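Local structure of substrate-binding protein (Synechococcus sp., 6WPN) at residues N326-A331 with L341-A346; R160-R163 with E167-A170. The protein probably binds an oligosaccharide in the periplasm as the substrate-binding component of a sugar transport system. One frame throughout, in Å; residues are numbered along the deposited sequence.

Interaction 1: N326-A331 with L341-A346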
loop_
_atom_site.group_PDB
_atom_site.type_symbol
_atom_site.label_atom_id
_atom_site.label_comp_id
_atom_site.label_asym_id
_atom_site.label_seq_id
_atom_site.Cartn_x
_atom_site.Cartn_y
_atom_site.Cartn_z
ATOM N N ASN A 326 9.115 -19.298 -5.597
ATOM C CA ASN A 326 9.144 -17.993 -6.248
ATOM C C ASN A 326 8.820 -16.869 -5.269
ATOM O O ASN A 326 9.420 -15.789 -5.338
ATOM C CB ASN A 326 8.185 -17.973 -7.440
ATOM C CG ASN A 326 8.621 -18.911 -8.560
ATOM O OD1 ASN A 326 9.811 -19.037 -8.851
ATOM N ND2 ASN A 326 7.654 -19.556 -9.208
ATOM N N GLN A 327 7.877 -17.095 -4.351
ATOM C CA GLN A 327 7.542 -16.048 -3.392
ATOM C C GLN A 327 8.684 -15.803 -2.415
ATOM O O GLN A 327 8.971 -14.653 -2.066
ATOM C CB GLN A 327 6.258 -16.407 -2.644
ATOM C CG GLN A 327 4.994 -16.084 -3.422
ATOM C CD GLN A 327 3.820 -15.770 -2.522
ATOM O OE1 GLN A 327 3.849 -14.797 -1.771
ATOM N NE2 GLN A 327 2.776 -16.594 -2.591
ATOM N N ALA A 328 9.358 -16.868 -1.975
ATOM C CA ALA A 328 10.514 -16.697 -1.103
ATOM C C ALA A 328 11.608 -15.907 -1.808
ATOM O O ALA A 328 12.184 -14.973 -1.237
ATOM C CB ALA A 328 11.036 -18.059 -0.643
ATOM N N ARG A 329 11.894 -16.262 -3.062
ATOM C CA ARG A 329 12.919 -15.560 -3.824
ATOM C C ARG A 329 12.551 -14.096 -4.033
ATOM O O ARG A 329 13.412 -13.214 -3.939
ATOM C CB ARG A 329 13.132 -16.258 -5.165
ATOM C CG ARG A 329 14.219 -15.642 -6.020
ATOM C CD ARG A 329 14.472 -16.473 -7.265
ATOM N NE ARG A 329 15.362 -15.780 -8.191
ATOM C CZ ARG A 329 15.540 -16.130 -9.461
ATOM N NH1 ARG A 329 16.367 -15.435 -10.229
ATOM N NH2 ARG A 329 14.887 -17.171 -9.962
ATOM N N PHE A 330 11.278 -13.816 -4.321
ATOM C CA PHE A 330 10.864 -12.426 -4.472
ATOM C C PHE A 330 10.902 -11.692 -3.140
ATOM O O PHE A 330 11.228 -10.502 -3.103
ATOM C CB PHE A 330 9.468 -12.339 -5.102
ATOM C CG PHE A 330 9.043 -10.931 -5.439
ATOM C CD1 PHE A 330 9.518 -10.306 -6.584
ATOM C CD2 PHE A 330 8.149 -10.242 -4.629
ATOM C CE1 PHE A 330 9.133 -9.013 -6.905
ATOM C CE2 PHE A 330 7.755 -8.948 -4.947
ATOM C CZ PHE A 330 8.252 -8.332 -6.087
ATOM N N ALA A 331 10.588 -12.379 -2.039
ATOM C CA ALA A 331 10.673 -11.738 -0.729
ATOM C C ALA A 331 12.102 -11.314 -0.415
ATOM O O ALA A 331 12.323 -10.253 0.177
ATOM C CB ALA A 331 10.143 -12.674 0.356
ATOM N N LEU A 341 2.710 -19.529 2.991
ATOM C CA LEU A 341 3.112 -19.982 4.321
ATOM C C LEU A 341 4.530 -20.536 4.308
ATOM O O LEU A 341 5.332 -20.237 5.204
ATOM C CB LEU A 341 2.127 -21.029 4.840
ATOM C CG LEU A 341 0.727 -20.487 5.135
ATOM C CD1 LEU A 341 -0.215 -21.603 5.543
ATOM C CD2 LEU A 341 0.788 -19.395 6.201
ATOM N N GLU A 342 4.855 -21.349 3.299
ATOM C CA GLU A 342 6.197 -21.909 3.186
ATOM C C GLU A 342 7.237 -20.803 3.065
ATOM O O GLU A 342 8.260 -20.812 3.758
ATOM C CB GLU A 342 6.271 -22.824 1.964
ATOM C CG GLU A 342 5.439 -24.084 2.057
ATOM C CD GLU A 342 5.488 -24.917 0.800
ATOM O OE1 GLU A 342 6.016 -24.439 -0.226
ATOM O OE2 GLU A 342 4.996 -26.064 0.849
ATOM N N ALA A 343 6.987 -19.835 2.180
ATOM C CA ALA A 343 7.933 -18.746 1.969
ATOM C C ALA A 343 7.982 -17.800 3.164
ATOM O O ALA A 343 9.061 -17.328 3.545
ATOM C CB ALA A 343 7.571 -17.985 0.696
ATOM N N LEU A 344 6.827 -17.510 3.767
ATOM C CA LEU A 344 6.793 -16.612 4.917
ATOM C C LEU A 344 7.588 -17.181 6.084
ATOM O O LEU A 344 8.366 -16.466 6.726
ATOM C CB LEU A 344 5.347 -16.347 5.336
ATOM C CG LEU A 344 5.136 -15.485 6.582
ATOM C CD1 LEU A 344 5.729 -14.095 6.387
ATOM C CD2 LEU A 344 3.659 -15.403 6.940
ATOM N N SER A 345 7.386 -18.465 6.385
ATOM C CA SER A 345 8.162 -19.102 7.442
ATOM C C SER A 345 9.639 -19.174 7.077
ATOM O O SER A 345 10.506 -18.985 7.935
ATOM C CB SER A 345 7.613 -20.497 7.735
ATOM O OG SER A 345 8.284 -21.072 8.841
ATOM N N ALA A 346 9.946 -19.461 5.810
ATOM C CA ALA A 346 11.342 -19.508 5.387
ATOM C C ALA A 346 11.999 -18.139 5.506
ATOM O O ALA A 346 13.162 -18.037 5.914
ATOM C CB ALA A 346 11.451 -20.036 3.958
#

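Interaction 2: R160-R163 with E167-A170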
loop_
_atom_site.group_PDB
_atom_site.type_symbol
_atom_site.label_atom_id
_atom_site.label_comp_id
_atom_site.label_asym_id
_atom_site.label_seq_id
_atom_site.Cartn_x
_atom_site.Cartn_y
_atom_site.Cartn_z
ATOM N N ARG A 160 12.709 9.715 20.779
ATOM C CA ARG A 160 12.101 8.741 19.881
ATOM C C ARG A 160 10.899 9.367 19.193
ATOM O O ARG A 160 10.393 10.413 19.606
ATOM C CB ARG A 160 11.683 7.463 20.615
ATOM C CG ARG A 160 10.679 7.681 21.723
ATOM C CD ARG A 160 10.445 6.389 22.481
ATOM N NE ARG A 160 9.889 6.623 23.807
ATOM C CZ ARG A 160 9.844 5.706 24.768
ATOM N NH1 ARG A 160 10.336 4.491 24.541
ATOM N NH2 ARG A 160 9.319 5.999 25.944
ATOM N N ALA A 161 10.451 8.702 18.127
ATOM C CA ALA A 161 9.311 9.121 17.330
ATOM C C ALA A 161 8.018 8.547 17.899
ATOM O O ALA A 161 8.017 7.459 18.483
ATOM C CB ALA A 161 9.480 8.669 15.881
ATOM N N PRO A 162 6.904 9.252 17.736
ATOM C CA PRO A 162 5.630 8.737 18.242
ATOM C C PRO A 162 5.191 7.512 17.455
ATOM O O PRO A 162 5.617 7.276 16.324
ATOM C CB PRO A 162 4.666 9.908 18.030
ATOM C CG PRO A 162 5.246 10.648 16.860
ATOM C CD PRO A 162 6.738 10.530 17.020
ATOM N N ARG A 163 4.324 6.723 18.077
ATOM C CA ARG A 163 3.795 5.534 17.438
ATOM C C ARG A 163 2.288 5.568 17.274
ATOM O O ARG A 163 1.740 4.708 16.578
ATOM C CB ARG A 163 4.200 4.275 18.217
ATOM C CG ARG A 163 5.689 4.001 18.173
ATOM C CD ARG A 163 6.124 3.227 19.390
ATOM N NE ARG A 163 5.785 1.811 19.286
ATOM C CZ ARG A 163 6.163 0.894 20.170
ATOM N NH1 ARG A 163 6.890 1.254 21.221
ATOM N NH2 ARG A 163 5.812 -0.378 20.004
ATOM N N GLU A 167 -0.184 11.452 19.256
ATOM C CA GLU A 167 1.100 11.987 19.678
ATOM C C GLU A 167 1.824 12.720 18.555
ATOM O O GLU A 167 2.887 13.302 18.795
ATOM C CB GLU A 167 1.975 10.863 20.234
ATOM C CG GLU A 167 1.458 10.304 21.547
ATOM C CD GLU A 167 2.134 9.010 21.948
ATOM O OE1 GLU A 167 3.030 8.557 21.207
ATOM O OE2 GLU A 167 1.776 8.452 23.011
ATOM N N VAL A 168 1.276 12.702 17.343
ATOM C CA VAL A 168 1.897 13.333 16.178
ATOM C C VAL A 168 1.946 14.854 16.301
ATOM O O VAL A 168 2.997 15.440 15.999
ATOM C CB VAL A 168 1.189 12.918 14.877
ATOM C CG1 VAL A 168 1.635 13.810 13.731
ATOM C CG2 VAL A 168 1.500 11.473 14.543
ATOM N N PRO A 169 0.874 15.548 16.714
ATOM C CA PRO A 169 0.970 17.021 16.784
ATOM C C PRO A 169 2.081 17.519 17.693
ATOM O O PRO A 169 2.904 18.334 17.259
ATOM C CB PRO A 169 -0.421 17.435 17.285
ATOM C CG PRO A 169 -1.316 16.361 16.806
ATOM C CD PRO A 169 -0.509 15.099 16.969
ATOM N N ALA A 170 2.137 17.048 18.942
ATOM C CA ALA A 170 3.190 17.494 19.853
ATOM C C ALA A 170 4.576 17.191 19.292
ATOM O O ALA A 170 5.493 18.011 19.407
ATOM C CB ALA A 170 3.011 16.838 21.222
#

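Interaction 1: N326-A331 with L341-A346
Ala343 sets its methyl group against the backbone of helix 324-334, and this single carbon carries the tight part of the contact. Its CB lies 3.4 Å from Ala328 N and 3.7 Å from Ala328 CB, so a methyl touches main chain as well as methyl. This is close alanine-to-alanine packing of the consecutive helices 324-334 and 341-352, with the CA atoms of Ala328 and Ala343 only 4.5 Å apart. Gln327 widens the patch by one atom, its CB resting 3.9 Å from Ala343 CB. Beyond it the chain leaves the methyl, CG standing anti to the carbonyl carbon (chi1 -81°), and carries the amide to Thr322 O, which accepts from NE2, and to Ser339 N, which donates to OE1. The packing slackens further along, where Ala346 CB stays 5.0 Å from Ala328 CB; Glu342 and Ser345 are exposed. Pro338, in the short strand 337-338 that links the helices and pairs with strand 137-149 of the mixed sheet, touches both Gln327 and Ala343. No hydrogen bond joins the two segments: cohesion here is van der Waals contact between small groups, while the buried amide of Gln327 is satisfied by flanking backbone.

Interaction 2: R160-R163 with E167-A170
Pro162 and Glu167 meet carbon to carbon, the pyrrolidine ring presenting its CB to Glu167 CB at 3.6 Å. Both residues direct their CB toward the opposing segment, so the two side chains face each other at their bases, before the acidic chain runs on toward its carboxylate. Glu167 CG stands anti to the carbonyl carbon (chi1 -68°), and the chain is extended beyond it (chi2 168°). This course takes the carboxylate past the proline toward the start of Arg163: OE1 lies 3.8 Å from Pro162 CB and 3.9 Å from Arg163 N, the latter too long to count as a hydrogen bond. Arg163 sends its CB away from the 167-170 segment, and its side chain touches Pro286, while its backbone is hydrogen-bonded to Thr289. Pro162 CG lies 4.0 Å from Glu167 O and reaches on to Val168, 4.3 Å from its CA and 4.5 Å from its CG2, a looser apolar touch. The contact thus packs the loop between helices 150-155 and 168-179 against the latter, and the buried Val168 joins it to helix 219-233 through Phe227, whereas Glu167 is exposed. In chemical terms the loop is held against the helix segment by van der Waals contact of the proline ring, and the carboxylate makes no hydrogen bond or salt bridge across the two segments.

In the fold
Both contacts illustrate how neighbouring pieces of chain can be packed locally without a hydrogen bond between them, yet they do so independently. Their centres lie 34 Å apart and their nearest atoms about 19 Å, and along the sequence interaction 2 is complete before interaction 1 begins. Interaction 1 pairs two helices across a short connection and is buried; interaction 2 folds a loop onto the N-terminal part of helix 168-179 and is only partly buried. Each lies well out from the middle of the chain, with centres 19 Å and 22 Å from it respectively. No role in sugar binding is assigned to either contact, and the glycerol at Glu342 probably comes from the crystallisation liquor.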